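Glutaconate CoA-transferase subunit A (Acidaminococcus fermentans, PDB 1POI) is the A subunit of an enzyme that transfers coenzyme A from acetyl-CoA to glutaconate or (R)-2-hydroxyglutarate in the fermentation of glutamate. Local coordinates at residues Val82-Arg87 with Val266-Glu271; Gly24-Arg29 with Asn71-Asn76; Thr207-Glu212 with Asp235-Ala240; Gly50-Gly55 with Val104-Trp109; Thr187-Gly192 with Thr225-Pro230. All coordinates share one frame; numbering follows the deposited sequence.

Interaction 1: Val82-Arg87 with Val266-Glu271; sequences VSRRFR and VSKTQE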
# COMPACT_ATOMS: atom_id res chain seq x y z
N VAL A 82 -14.28 -25.21 27.65
CA VAL A 82 -13.17 -25.74 28.44
C VAL A 82 -12.78 -27.00 27.71
O VAL A 82 -13.57 -27.93 27.65
CB VAL A 82 -13.65 -26.16 29.86
CG1 VAL A 82 -12.46 -26.61 30.71
CG2 VAL A 82 -14.40 -25.01 30.53
N SER A 83 -11.61 -27.00 27.07
CA SER A 83 -11.15 -28.16 26.32
C SER A 83 -11.43 -29.45 27.08
O SER A 83 -11.18 -29.57 28.28
CB SER A 83 -9.67 -28.05 26.00
OG SER A 83 -9.43 -26.96 25.13
N ARG A 84 -11.95 -30.42 26.34
CA ARG A 84 -12.36 -31.68 26.92
C ARG A 84 -11.27 -32.68 27.28
O ARG A 84 -11.29 -33.20 28.38
CB ARG A 84 -13.46 -32.29 26.05
CG ARG A 84 -14.58 -31.28 25.79
CD ARG A 84 -15.48 -31.70 24.65
NE ARG A 84 -16.52 -30.71 24.37
CZ ARG A 84 -17.52 -30.40 25.19
NH1 ARG A 84 -17.63 -30.98 26.38
NH2 ARG A 84 -18.42 -29.49 24.84
N ARG A 85 -10.30 -32.93 26.40
CA ARG A 85 -9.23 -33.87 26.73
C ARG A 85 -8.50 -33.29 27.94
O ARG A 85 -8.19 -34.00 28.89
CB ARG A 85 -8.25 -34.02 25.57
CG ARG A 85 -8.55 -35.15 24.57
CD ARG A 85 -9.93 -35.78 24.73
NE ARG A 85 -9.99 -36.80 25.76
CZ ARG A 85 -11.05 -37.02 26.53
NH1 ARG A 85 -12.16 -36.30 26.39
NH2 ARG A 85 -11.03 -37.99 27.43
N PHE A 86 -8.31 -31.98 27.90
CA PHE A 86 -7.66 -31.21 28.95
C PHE A 86 -8.36 -31.41 30.30
O PHE A 86 -7.77 -31.98 31.20
CB PHE A 86 -7.62 -29.71 28.51
CG PHE A 86 -7.43 -28.72 29.64
CD1 PHE A 86 -6.17 -28.45 30.16
CD2 PHE A 86 -8.53 -28.09 30.22
CE1 PHE A 86 -6.01 -27.56 31.23
CE2 PHE A 86 -8.38 -27.20 31.28
CZ PHE A 86 -7.12 -26.94 31.78
N ARG A 87 -9.62 -31.01 30.44
CA ARG A 87 -10.29 -31.16 31.72
C ARG A 87 -10.52 -32.60 32.15
O ARG A 87 -10.74 -32.87 33.33
CB ARG A 87 -11.61 -30.37 31.76
CG ARG A 87 -12.70 -30.88 30.84
CD ARG A 87 -13.97 -31.30 31.62
NE ARG A 87 -14.62 -30.19 32.34
CZ ARG A 87 -15.37 -29.24 31.77
NH1 ARG A 87 -15.56 -29.23 30.45
NH2 ARG A 87 -15.96 -28.31 32.53
N VAL A 266 -16.39 -34.56 19.13
CA VAL A 266 -15.46 -35.67 19.04
C VAL A 266 -14.63 -35.82 20.33
O VAL A 266 -14.60 -36.89 20.94
CB VAL A 266 -14.53 -35.46 17.86
CG1 VAL A 266 -13.31 -36.30 18.01
CG2 VAL A 266 -15.25 -35.82 16.58
N SER A 267 -14.02 -34.73 20.79
CA SER A 267 -13.20 -34.75 22.00
C SER A 267 -13.96 -34.96 23.31
O SER A 267 -13.37 -34.71 24.38
CB SER A 267 -12.43 -33.43 22.11
OG SER A 267 -13.33 -32.34 22.30
N LYS A 268 -15.24 -35.32 23.27
CA LYS A 268 -15.97 -35.53 24.53
C LYS A 268 -15.65 -36.88 25.13
O LYS A 268 -16.07 -37.18 26.25
CB LYS A 268 -17.48 -35.39 24.37
CG LYS A 268 -17.92 -34.06 23.83
CD LYS A 268 -19.42 -33.85 23.91
CE LYS A 268 -19.80 -32.54 23.20
NZ LYS A 268 -21.22 -32.14 23.39
N THR A 269 -14.99 -37.73 24.33
CA THR A 269 -14.57 -39.05 24.78
C THR A 269 -13.27 -39.42 24.07
O THR A 269 -13.07 -39.14 22.88
CB THR A 269 -15.60 -40.16 24.47
OG1 THR A 269 -15.60 -40.43 23.06
CG2 THR A 269 -17.01 -39.78 24.92
N GLN A 270 -12.44 -40.14 24.80
CA GLN A 270 -11.16 -40.62 24.32
C GLN A 270 -11.29 -41.47 23.06
O GLN A 270 -10.42 -41.45 22.19
CB GLN A 270 -10.50 -41.43 25.42
CG GLN A 270 -9.03 -41.67 25.21
CD GLN A 270 -8.25 -40.39 25.23
OE1 GLN A 270 -8.50 -39.52 26.07
NE2 GLN A 270 -7.33 -40.25 24.28
N GLU A 271 -12.38 -42.24 22.98
CA GLU A 271 -12.65 -43.12 21.84
C GLU A 271 -12.90 -42.32 20.58
O GLU A 271 -12.27 -42.56 19.53
CB GLU A 271 -13.91 -43.94 22.08
CG GLU A 271 -13.91 -44.86 23.28
CD GLU A 271 -15.00 -45.93 23.17
OE1 GLU A 271 -15.70 -45.98 22.13
OE2 GLU A 271 -15.15 -46.74 24.13
O HOH W 1 -11.67 -29.95 23.23
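Arg84 lays its guanidinium group against the aliphatic part of Lys268, whose CE sits 3.6 Å above the guanidinium plane, over its centre. The contact joins the first turn of helix 84-92 to the type I beta turn Val266-Thr269 that links helices 257-266 and 270-282. The two long chains run side by side and point the same way, which brings like charges close, with Arg84 NH2 4.1 Å from Lys268 NZ; the salt bridge from Arg84 to Asp264 probably offsets part of the cost. Arg85 makes the polar grip. Its chain is bent at chi2 and chi3, and this carries the guanidinium over to Gln270, where NE (3.1 Å) and NH2 (3.3 Å) both bond side-on to OE1 from the same face of the amide. The remaining nitrogen, Arg85 NH1, donates to Ser267 O at 2.8 Å, from above the carbonyl plane. Gln270 suits this place because OE1 also accepts from Trp89 while NE2 reaches Gly62 O. With an alanine in place of Arg85, Ser267 O and Gln270 OE1 would probably lose these donors, and Gln270 would be freer to turn. Serine suits position 267 through its hydroxyl, OG bonding back to Tyr263 O. A water joins the two segments, accepting from Arg84 N at 3.2 Å and donating to Ser267 OG at 3.1 Å.

Interaction 2: Gly24-Arg29 with Asn71-Asn76; sequences GFTTDR and NCYTAN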
# COMPACT_ATOMS: atom_id res chain seq x y z
N GLY A 24 0.31 -18.14 18.69
CA GLY A 24 -1.11 -17.95 18.47
C GLY A 24 -1.94 -17.78 19.72
O GLY A 24 -1.45 -18.03 20.81
N PHE A 25 -3.19 -17.36 19.55
CA PHE A 25 -4.12 -17.12 20.65
C PHE A 25 -5.39 -17.90 20.34
O PHE A 25 -6.04 -17.62 19.34
CB PHE A 25 -4.45 -15.63 20.73
CG PHE A 25 -5.06 -15.19 22.04
CD1 PHE A 25 -6.39 -15.46 22.33
CD2 PHE A 25 -4.30 -14.49 22.97
CE1 PHE A 25 -6.96 -15.03 23.54
CE2 PHE A 25 -4.86 -14.05 24.16
CZ PHE A 25 -6.19 -14.33 24.45
N THR A 26 -5.75 -18.84 21.22
CA THR A 26 -6.93 -19.72 21.10
C THR A 26 -7.33 -20.17 19.68
O THR A 26 -6.73 -21.11 19.15
CB THR A 26 -8.13 -19.22 21.96
OG1 THR A 26 -8.54 -17.93 21.53
CG2 THR A 26 -7.72 -19.13 23.41
N THR A 27 -8.36 -19.57 19.08
CA THR A 27 -8.73 -19.94 17.71
C THR A 27 -8.14 -18.97 16.69
O THR A 27 -8.61 -18.92 15.55
CB THR A 27 -10.25 -19.98 17.48
OG1 THR A 27 -10.79 -18.67 17.65
CG2 THR A 27 -10.91 -20.94 18.43
N ASP A 28 -7.13 -18.21 17.09
CA ASP A 28 -6.49 -17.25 16.19
C ASP A 28 -4.99 -17.56 16.02
O ASP A 28 -4.25 -17.60 17.00
CB ASP A 28 -6.71 -15.81 16.70
CG ASP A 28 -6.27 -14.73 15.68
OD1 ASP A 28 -5.62 -15.04 14.65
OD2 ASP A 28 -6.60 -13.54 15.90
N ARG A 29 -4.58 -17.80 14.78
CA ARG A 29 -3.18 -18.08 14.42
C ARG A 29 -2.38 -19.12 15.24
O ARG A 29 -1.27 -18.84 15.69
CB ARG A 29 -2.39 -16.77 14.29
CG ARG A 29 -1.51 -16.71 13.01
CD ARG A 29 -0.63 -15.45 12.95
NE ARG A 29 0.15 -15.32 14.18
CZ ARG A 29 -0.10 -14.41 15.12
NH1 ARG A 29 -1.07 -13.54 14.94
NH2 ARG A 29 0.47 -14.47 16.31
N ASN A 71 -0.48 -23.80 33.14
CA ASN A 71 -1.75 -23.29 32.66
C ASN A 71 -2.36 -21.99 33.18
O ASN A 71 -2.30 -21.66 34.39
CB ASN A 71 -2.78 -24.41 32.88
CG ASN A 71 -4.08 -24.14 32.21
OD1 ASN A 71 -4.19 -24.26 30.98
ND2 ASN A 71 -5.09 -23.74 32.99
N CYS A 72 -3.03 -21.30 32.25
CA CYS A 72 -3.74 -20.05 32.54
C CYS A 72 -5.16 -20.09 31.98
O CYS A 72 -6.09 -19.65 32.65
CB CYS A 72 -2.99 -18.81 32.03
SG CYS A 72 -2.76 -18.67 30.24
N TYR A 73 -5.33 -20.73 30.81
CA TYR A 73 -6.62 -20.84 30.14
C TYR A 73 -6.53 -21.83 28.97
O TYR A 73 -5.60 -21.75 28.15
CB TYR A 73 -7.02 -19.44 29.62
CG TYR A 73 -8.24 -19.39 28.72
CD1 TYR A 73 -8.12 -19.58 27.34
CD2 TYR A 73 -9.51 -19.21 29.26
CE1 TYR A 73 -9.23 -19.60 26.51
CE2 TYR A 73 -10.63 -19.22 28.45
CZ TYR A 73 -10.49 -19.42 27.07
OH TYR A 73 -11.62 -19.47 26.28
N THR A 74 -7.49 -22.76 28.89
CA THR A 74 -7.52 -23.74 27.79
C THR A 74 -8.93 -24.00 27.26
O THR A 74 -9.71 -24.74 27.85
CB THR A 74 -6.92 -25.11 28.21
OG1 THR A 74 -5.82 -24.89 29.09
CG2 THR A 74 -6.41 -25.86 26.99
N ALA A 75 -9.24 -23.44 26.08
CA ALA A 75 -10.56 -23.58 25.47
C ALA A 75 -10.52 -23.18 24.03
O ALA A 75 -9.85 -22.24 23.67
CB ALA A 75 -11.56 -22.70 26.18
N ASN A 76 -11.25 -23.90 23.18
CA ASN A 76 -11.32 -23.53 21.78
C ASN A 76 -12.44 -22.47 21.82
O ASN A 76 -13.57 -22.71 21.38
CB ASN A 76 -11.67 -24.75 20.94
CG ASN A 76 -10.58 -25.11 19.95
OD1 ASN A 76 -9.71 -24.29 19.63
ND2 ASN A 76 -10.60 -26.33 19.47
O HOH W 2 -7.66 -23.55 18.18
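Thr26 CG2 meets the rim of the Tyr73 ring, 3.5 Å from CE1 and close to the ring plane, the two side chains crossing at about a right angle. Thr26 belongs to a type II' beta turn, Phe25-Asp28, in the loop that follows strand 19-22 of the parallel Rossmann-like sheet; Tyr73 lies in the short, weakly bonded strand 73-74, just after strand 66-71 of the same sheet. The van der Waals contacts are made by methyl groups. The torsion that puts Thr26 OG1 between the backbone N and the carbonyl carbon (chi1 61°) swings its methyl opposite the carbonyl carbon, toward the aromatic edge and within 3.8 Å of Ala75 O. Thr27 has the same arrangement, and its CG2 rests 3.8 Å from Asn76 OD1. Threonine thus supplies the touching methyl at both places, although Thr26 takes a positive phi (35°) unusual for a branched residue. The Tyr73 hydroxyl is hydrogen-bonded to Ser77 OG. Tyr73 also packs on a polar side chain of another protein's chain, so this part of the loop borders a subunit interface.

No direct hydrogen bond links the segments; the polar connection is a water that donates to Thr26 O at 2.8 Å and to Asn76 OD1 at 2.6 Å. Asn76 OD1 also receives a weak bond from Gly55 N, which makes the amide oxygen a shared acceptor. Backbone bonds hold the turn itself in shape: Phe25 N donates to Asp28 O, and Asp28 N returns the bond to Phe25 O at 2.6 Å.

Interaction 3: Thr207-Glu212 with Asp235-Ala240; sequences TIVTCE and DAVVLA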
# COMPACT_ATOMS: atom_id res chain seq x y z
N THR A 207 13.97 -22.12 17.06
CA THR A 207 12.67 -21.59 16.61
C THR A 207 12.24 -22.12 15.25
O THR A 207 13.01 -22.07 14.28
CB THR A 207 12.64 -20.05 16.55
OG1 THR A 207 12.74 -19.51 17.87
CG2 THR A 207 11.31 -19.57 15.96
N ILE A 208 11.02 -22.64 15.19
CA ILE A 208 10.48 -23.14 13.93
C ILE A 208 9.32 -22.24 13.50
O ILE A 208 8.39 -21.96 14.31
CB ILE A 208 9.99 -24.61 14.02
CG1 ILE A 208 11.13 -25.51 14.53
CG2 ILE A 208 9.57 -25.11 12.61
CD1 ILE A 208 10.67 -26.80 15.14
N VAL A 209 9.39 -21.76 12.26
CA VAL A 209 8.35 -20.88 11.74
C VAL A 209 7.59 -21.50 10.55
O VAL A 209 8.18 -21.79 9.50
CB VAL A 209 8.95 -19.48 11.35
CG1 VAL A 209 9.95 -19.63 10.21
CG2 VAL A 209 7.85 -18.50 10.92
N THR A 210 6.30 -21.80 10.74
CA THR A 210 5.52 -22.31 9.59
C THR A 210 4.90 -21.05 8.99
O THR A 210 4.41 -20.17 9.74
CB THR A 210 4.42 -23.30 9.99
OG1 THR A 210 3.67 -22.78 11.08
CG2 THR A 210 5.00 -24.65 10.36
N CYS A 211 4.95 -20.92 7.66
CA CYS A 211 4.42 -19.74 7.00
C CYS A 211 3.55 -20.03 5.76
O CYS A 211 3.73 -21.03 5.07
CB CYS A 211 5.59 -18.87 6.62
SG CYS A 211 6.54 -19.60 5.34
N GLU A 212 2.61 -19.14 5.47
CA GLU A 212 1.69 -19.28 4.34
C GLU A 212 2.45 -19.14 3.05
O GLU A 212 2.08 -19.72 2.04
CB GLU A 212 0.63 -18.20 4.41
CG GLU A 212 -0.22 -18.24 5.64
CD GLU A 212 -1.23 -19.36 5.58
OE1 GLU A 212 -1.48 -19.89 4.48
OE2 GLU A 212 -1.80 -19.71 6.63
N ASP A 235 15.39 -20.73 13.00
CA ASP A 235 16.14 -21.90 12.50
C ASP A 235 15.54 -22.68 11.34
O ASP A 235 16.26 -23.07 10.43
CB ASP A 235 16.42 -22.85 13.63
CG ASP A 235 17.21 -22.22 14.68
OD1 ASP A 235 18.41 -22.02 14.41
OD2 ASP A 235 16.61 -21.86 15.73
N ALA A 236 14.24 -22.96 11.44
CA ALA A 236 13.52 -23.70 10.38
C ALA A 236 12.32 -22.93 9.80
O ALA A 236 11.42 -22.52 10.56
CB ALA A 236 13.04 -25.06 10.90
N VAL A 237 12.32 -22.73 8.49
CA VAL A 237 11.23 -22.06 7.77
C VAL A 237 10.53 -23.13 6.95
O VAL A 237 11.16 -23.80 6.12
CB VAL A 237 11.72 -20.96 6.79
CG1 VAL A 237 10.58 -20.51 5.92
CG2 VAL A 237 12.24 -19.76 7.54
N VAL A 238 9.23 -23.30 7.18
CA VAL A 238 8.44 -24.32 6.47
C VAL A 238 7.20 -23.73 5.77
O VAL A 238 6.37 -23.08 6.40
CB VAL A 238 7.96 -25.43 7.46
CG1 VAL A 238 7.30 -26.55 6.69
CG2 VAL A 238 9.12 -25.96 8.30
N LEU A 239 7.06 -23.99 4.47
CA LEU A 239 5.90 -23.49 3.72
C LEU A 239 4.68 -24.35 4.06
O LEU A 239 4.66 -25.53 3.76
CB LEU A 239 6.17 -23.54 2.21
CG LEU A 239 5.15 -22.86 1.28
CD1 LEU A 239 4.76 -21.49 1.80
CD2 LEU A 239 5.72 -22.73 -0.14
N ALA A 240 3.71 -23.79 4.75
CA ALA A 240 2.51 -24.52 5.12
C ALA A 240 1.22 -23.69 5.00
O ALA A 240 0.78 -23.08 5.99
CB ALA A 240 2.64 -25.06 6.49
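The Asp235 carboxylate turns the anti lone pair of OD2 to Thr207 N at 3.0 Å. Thr207 O accepts the N-H groups of Asp235 and Ala236, both in its carbonyl plane. A short acid suits this spot: Asp235 CG, opposite the carbonyl carbon (chi1 -60°), needs only one further bond to bring OD2 to the start of strand 206-211. From here two parallel strands, 207-211 and 236-239, run in register with their axes 4.8 Å apart and 19° from parallel: Val209 N donates to Ala236 O, Val238 N to Val209 O, and Cys211 N to Val238 O. They are the last pair of the seven-stranded Rossmann-like sheet, with 236-239 outermost in this chain. Ile208, Thr210, Ala236 and Val238 share one face. There Ile208 touches Tyr13 of helix 6-13, the small Ala236 packs against Ala9, and Val238 meets Leu6; Ile208 CG2 rests 3.9 Å from Ala236 CB. On the other face Val209 and Val237 lie side by side, CG1 to CG2 at 3.5 Å, and Cys211 SG follows at 4.2 Å from Val237 CG1. Thr210 and Glu212 send their polar ends to His178, Glu212 also to Tyr253, while Ala240 N closes the pairing on Cys211 O.

Interaction 4: Gly50-Gly55 with Val104-Trp109; sequences GGAAGG and VIYMMW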
# COMPACT_ATOMS: atom_id res chain seq x y z
N GLY A 50 0.98 -22.96 28.49
CA GLY A 50 -0.09 -22.94 27.52
C GLY A 50 -0.37 -21.59 26.90
O GLY A 50 -0.41 -21.47 25.67
N GLY A 51 -0.46 -20.56 27.73
CA GLY A 51 -0.79 -19.23 27.23
C GLY A 51 -2.28 -19.32 27.00
O GLY A 51 -2.96 -20.05 27.73
N ALA A 52 -2.81 -18.59 26.02
CA ALA A 52 -4.24 -18.68 25.70
C ALA A 52 -4.30 -19.88 24.76
O ALA A 52 -4.23 -19.74 23.53
CB ALA A 52 -4.71 -17.44 25.02
N ALA A 53 -4.41 -21.06 25.37
CA ALA A 53 -4.41 -22.33 24.66
C ALA A 53 -5.73 -22.80 24.06
O ALA A 53 -6.80 -22.61 24.63
CB ALA A 53 -3.83 -23.40 25.56
N GLY A 54 -5.62 -23.50 22.94
CA GLY A 54 -6.80 -24.00 22.29
C GLY A 54 -6.77 -25.49 22.00
O GLY A 54 -6.28 -26.28 22.79
N GLY A 55 -7.22 -25.86 20.81
CA GLY A 55 -7.25 -27.27 20.46
C GLY A 55 -5.88 -27.87 20.35
O GLY A 55 -5.71 -29.08 20.46
N VAL A 104 0.48 -13.25 34.14
CA VAL A 104 1.79 -13.74 34.53
C VAL A 104 2.43 -14.59 33.44
O VAL A 104 3.61 -14.43 33.16
CB VAL A 104 1.72 -14.51 35.86
CG1 VAL A 104 3.02 -15.22 36.16
CG2 VAL A 104 1.40 -13.56 36.97
N ILE A 105 1.65 -15.45 32.78
CA ILE A 105 2.19 -16.27 31.71
C ILE A 105 2.74 -15.44 30.54
O ILE A 105 3.83 -15.69 30.04
CB ILE A 105 1.13 -17.24 31.17
CG1 ILE A 105 0.77 -18.28 32.24
CG2 ILE A 105 1.64 -17.94 29.88
CD1 ILE A 105 1.65 -19.49 32.26
N TYR A 106 1.97 -14.46 30.07
CA TYR A 106 2.44 -13.63 28.97
C TYR A 106 3.64 -12.81 29.44
O TYR A 106 4.56 -12.56 28.68
CB TYR A 106 1.30 -12.80 28.36
CG TYR A 106 0.52 -13.60 27.34
CD1 TYR A 106 0.99 -13.71 26.04
CD2 TYR A 106 -0.58 -14.37 27.71
CE1 TYR A 106 0.39 -14.58 25.14
CE2 TYR A 106 -1.20 -15.25 26.82
CZ TYR A 106 -0.70 -15.36 25.54
OH TYR A 106 -1.24 -16.27 24.65
N MET A 107 3.65 -12.44 30.72
CA MET A 107 4.80 -11.73 31.27
C MET A 107 6.03 -12.67 31.26
O MET A 107 7.04 -12.36 30.63
CB MET A 107 4.54 -11.24 32.71
CG MET A 107 3.44 -10.21 32.84
SD MET A 107 3.86 -8.46 32.66
CE MET A 107 5.19 -8.47 31.46
N MET A 108 5.90 -13.82 31.91
CA MET A 108 6.98 -14.81 31.97
C MET A 108 7.70 -14.97 30.65
O MET A 108 8.92 -14.94 30.59
CB MET A 108 6.43 -16.16 32.46
CG MET A 108 5.98 -16.12 33.92
SD MET A 108 5.22 -17.62 34.51
CE MET A 108 6.26 -18.83 33.85
N TRP A 109 6.94 -15.13 29.59
CA TRP A 109 7.52 -15.28 28.27
C TRP A 109 8.19 -13.96 27.91
O TRP A 109 9.29 -13.95 27.35
CB TRP A 109 6.43 -15.59 27.24
CG TRP A 109 6.12 -17.04 27.03
CD1 TRP A 109 7.01 -18.07 27.03
CD2 TRP A 109 4.85 -17.61 26.64
NE1 TRP A 109 6.38 -19.24 26.64
CE2 TRP A 109 5.06 -18.98 26.40
CE3 TRP A 109 3.57 -17.08 26.46
CZ2 TRP A 109 4.03 -19.83 25.98
CZ3 TRP A 109 2.54 -17.93 26.04
CH2 TRP A 109 2.78 -19.29 25.81
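Gly50 brings its carbonyl oxygen to the edge of the Trp109 indole, 3.9 Å from CH2 and near the ring plane. It opens a glycine-rich loop that leaves strand 46-49 of the Rossmann-like parallel sheet and meets helix 102-114, which lies against that sheet. Gly51 follows, and its CA is met by three side chains of the helix: Ile105 CG2 and Trp109 CZ3, each at 3.8 Å, and Tyr106 OH. A side chain here would point at the helix, its CB falling 2.7 Å from Trp109 CZ3, so glycine is what lets loop and helix come this close; its positive phi (77°) also suits that residue. The helix residues support each other, Ile105 CG2 lying over one face of the indole while Trp109 CZ3 lies over the rim of the Tyr106 ring. Ala52, at the centre of an inverse gamma turn, gives the one direct hydrogen bond: its N-H donates to Tyr106 OH at 3.1 Å, nearly straight (165°) and near the ring plane. Tyr106 CG lies opposite the carbonyl carbon (chi1 -84°), which helps bring the hydroxyl to the loop. The same hydroxyl is bonded to Gln196 OE1. With a phenylalanine in place of Tyr106, the Ala52 N-H would probably be left without its acceptor and Gln196 would lose a partner. The methyl of Ala52 completes the contact, its CB 3.7 Å from Tyr106 OH.

Interaction 5: Thr187-Gly192 with Thr225-Pro230; sequences TVRIWG and TKNDIP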
# COMPACT_ATOMS: atom_id res chain seq x y z
N THR A 187 13.67 -14.30 8.03
CA THR A 187 12.96 -13.07 8.36
C THR A 187 11.45 -13.39 8.28
O THR A 187 10.95 -13.92 7.27
CB THR A 187 13.30 -11.92 7.40
OG1 THR A 187 14.70 -11.95 7.09
CG2 THR A 187 13.00 -10.60 8.07
N VAL A 188 10.75 -13.06 9.36
CA VAL A 188 9.33 -13.33 9.54
C VAL A 188 8.41 -12.12 9.62
O VAL A 188 8.67 -11.19 10.40
CB VAL A 188 9.13 -14.19 10.80
CG1 VAL A 188 7.66 -14.36 11.13
CG2 VAL A 188 9.80 -15.52 10.60
N ARG A 189 7.31 -12.19 8.87
CA ARG A 189 6.28 -11.15 8.80
C ARG A 189 4.95 -11.70 9.34
O ARG A 189 4.38 -12.60 8.73
CB ARG A 189 6.04 -10.74 7.34
CG ARG A 189 6.40 -9.31 6.99
CD ARG A 189 6.25 -9.09 5.48
NE ARG A 189 7.17 -8.06 4.98
CZ ARG A 189 7.10 -7.50 3.77
NH1 ARG A 189 6.14 -7.84 2.91
NH2 ARG A 189 8.04 -6.64 3.39
N ILE A 190 4.50 -11.19 10.47
CA ILE A 190 3.22 -11.57 11.06
C ILE A 190 2.24 -10.37 10.99
O ILE A 190 2.41 -9.39 11.73
CB ILE A 190 3.37 -11.89 12.56
CG1 ILE A 190 4.33 -13.06 12.79
CG2 ILE A 190 1.98 -12.16 13.17
CD1 ILE A 190 4.52 -13.37 14.28
N TRP A 191 1.24 -10.42 10.10
CA TRP A 191 0.25 -9.34 10.00
C TRP A 191 -0.72 -9.39 11.21
O TRP A 191 -1.10 -10.47 11.67
CB TRP A 191 -0.57 -9.51 8.74
CG TRP A 191 0.19 -9.82 7.49
CD1 TRP A 191 1.51 -9.58 7.23
CD2 TRP A 191 -0.35 -10.38 6.29
NE1 TRP A 191 1.82 -9.95 5.94
CE2 TRP A 191 0.70 -10.45 5.34
CE3 TRP A 191 -1.62 -10.83 5.93
CZ2 TRP A 191 0.51 -10.95 4.05
CZ3 TRP A 191 -1.80 -11.33 4.66
CH2 TRP A 191 -0.74 -11.39 3.72
N GLY A 192 -1.14 -8.24 11.71
CA GLY A 192 -2.05 -8.25 12.85
C GLY A 192 -1.30 -8.48 14.14
O GLY A 192 -0.09 -8.51 14.14
N THR A 225 9.77 -2.01 7.84
CA THR A 225 8.74 -1.77 8.86
C THR A 225 7.74 -2.92 9.09
O THR A 225 7.16 -3.03 10.18
CB THR A 225 7.94 -0.43 8.60
OG1 THR A 225 7.15 -0.53 7.41
CG2 THR A 225 8.91 0.75 8.47
N LYS A 226 7.56 -3.79 8.11
CA LYS A 226 6.61 -4.87 8.26
C LYS A 226 7.19 -6.15 8.88
O LYS A 226 6.44 -7.08 9.21
CB LYS A 226 6.00 -5.20 6.90
CG LYS A 226 5.05 -4.15 6.38
CD LYS A 226 5.04 -4.15 4.85
CE LYS A 226 3.84 -3.40 4.26
NZ LYS A 226 3.66 -2.00 4.79
N ASN A 227 8.50 -6.22 9.04
CA ASN A 227 9.09 -7.44 9.59
C ASN A 227 9.03 -7.47 11.12
O ASN A 227 9.24 -6.45 11.79
CB ASN A 227 10.50 -7.58 9.03
CG ASN A 227 10.52 -7.41 7.52
OD1 ASN A 227 9.51 -7.58 6.86
ND2 ASN A 227 11.66 -7.03 6.98
N ASP A 228 8.72 -8.64 11.67
CA ASP A 228 8.58 -8.77 13.12
C ASP A 228 9.69 -9.55 13.83
O ASP A 228 9.82 -9.48 15.08
CB ASP A 228 7.24 -9.42 13.43
CG ASP A 228 6.08 -8.62 12.92
OD1 ASP A 228 5.72 -8.74 11.74
OD2 ASP A 228 5.51 -7.88 13.73
N ILE A 229 10.44 -10.35 13.06
CA ILE A 229 11.53 -11.15 13.60
C ILE A 229 12.67 -11.21 12.58
O ILE A 229 12.42 -11.38 11.38
CB ILE A 229 11.09 -12.59 13.94
CG1 ILE A 229 9.95 -12.58 14.94
CG2 ILE A 229 12.26 -13.35 14.58
CD1 ILE A 229 9.16 -13.85 14.89
N PRO A 230 13.92 -11.01 13.04
CA PRO A 230 15.16 -11.03 12.24
C PRO A 230 15.52 -12.47 11.99
O PRO A 230 15.34 -13.30 12.89
CB PRO A 230 16.20 -10.43 13.18
CG PRO A 230 15.40 -9.85 14.33
CD PRO A 230 14.23 -10.72 14.45
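Val188 and Ile229 form an antiparallel, hydrogen-bonded pair widened into a classic beta bulge: Val188 N donates to Ile229 O at 3.1 Å, while Val188 O receives Asp228 N at 2.8 Å and, weakly, Ile229 N. Through it the loop 225-230 pairs with strand 188-189, at the edge of the small sheet beside the main one. Val188 and Ile229 point the same way with their CB atoms 4.0 Å apart, and both go on into the apolar layer near strand 174-179. Thr187 CG2 lies 3.4 Å from Ile229 O. Arg189 extends from CG to NE, and this straight reach puts NE 3.0 Å from Asn227 OD1, nearly along the C=O axis and in the guanidinium plane, the two flat groups only 26° apart. Lys226 CD lies over the guanidinium centre, 4.1 Å above the plane, but its NZ goes to Asp223. Asn227 suits its place because its ND2 is used as well, for Ile220 O and for the backbone of the chain of another protein. Asp228 OD1 is met by Ile190 N (3.0 Å) from above the carboxylate plane, and OD2 forms a salt bridge with Lys194. Asp228 thus accepts the Ile190 N-H beyond the single bridge, taking the place of a main-chain acceptor from segment 225-230, and its negative charge probably gains stability from the lysine beside it.

From the N terminus, the first loop to close is interaction 2, bringing 24-29 to 71-76. Interaction 4 opens within it at 50-55 and closes later at 104-109, so these two cross, and they touch where Thr26 and Ala75 bond to Ala52 and Ala53. Interaction 1 opens at 82-87, inside the loop of interaction 4, and closes only at 266-271, crossing it in turn and tying helix 84-92 to the C-terminal helices. Interactions 5 and 3 lie within that long span and cross each other, meeting at Val209 and Val188; interaction 3 pairs the last two strands of the parallel sheet, and interaction 5 ties the loop 225-230 to the edge of the small sheet. Interaction 2 also reaches interaction 5 through Arg29 and Ile190.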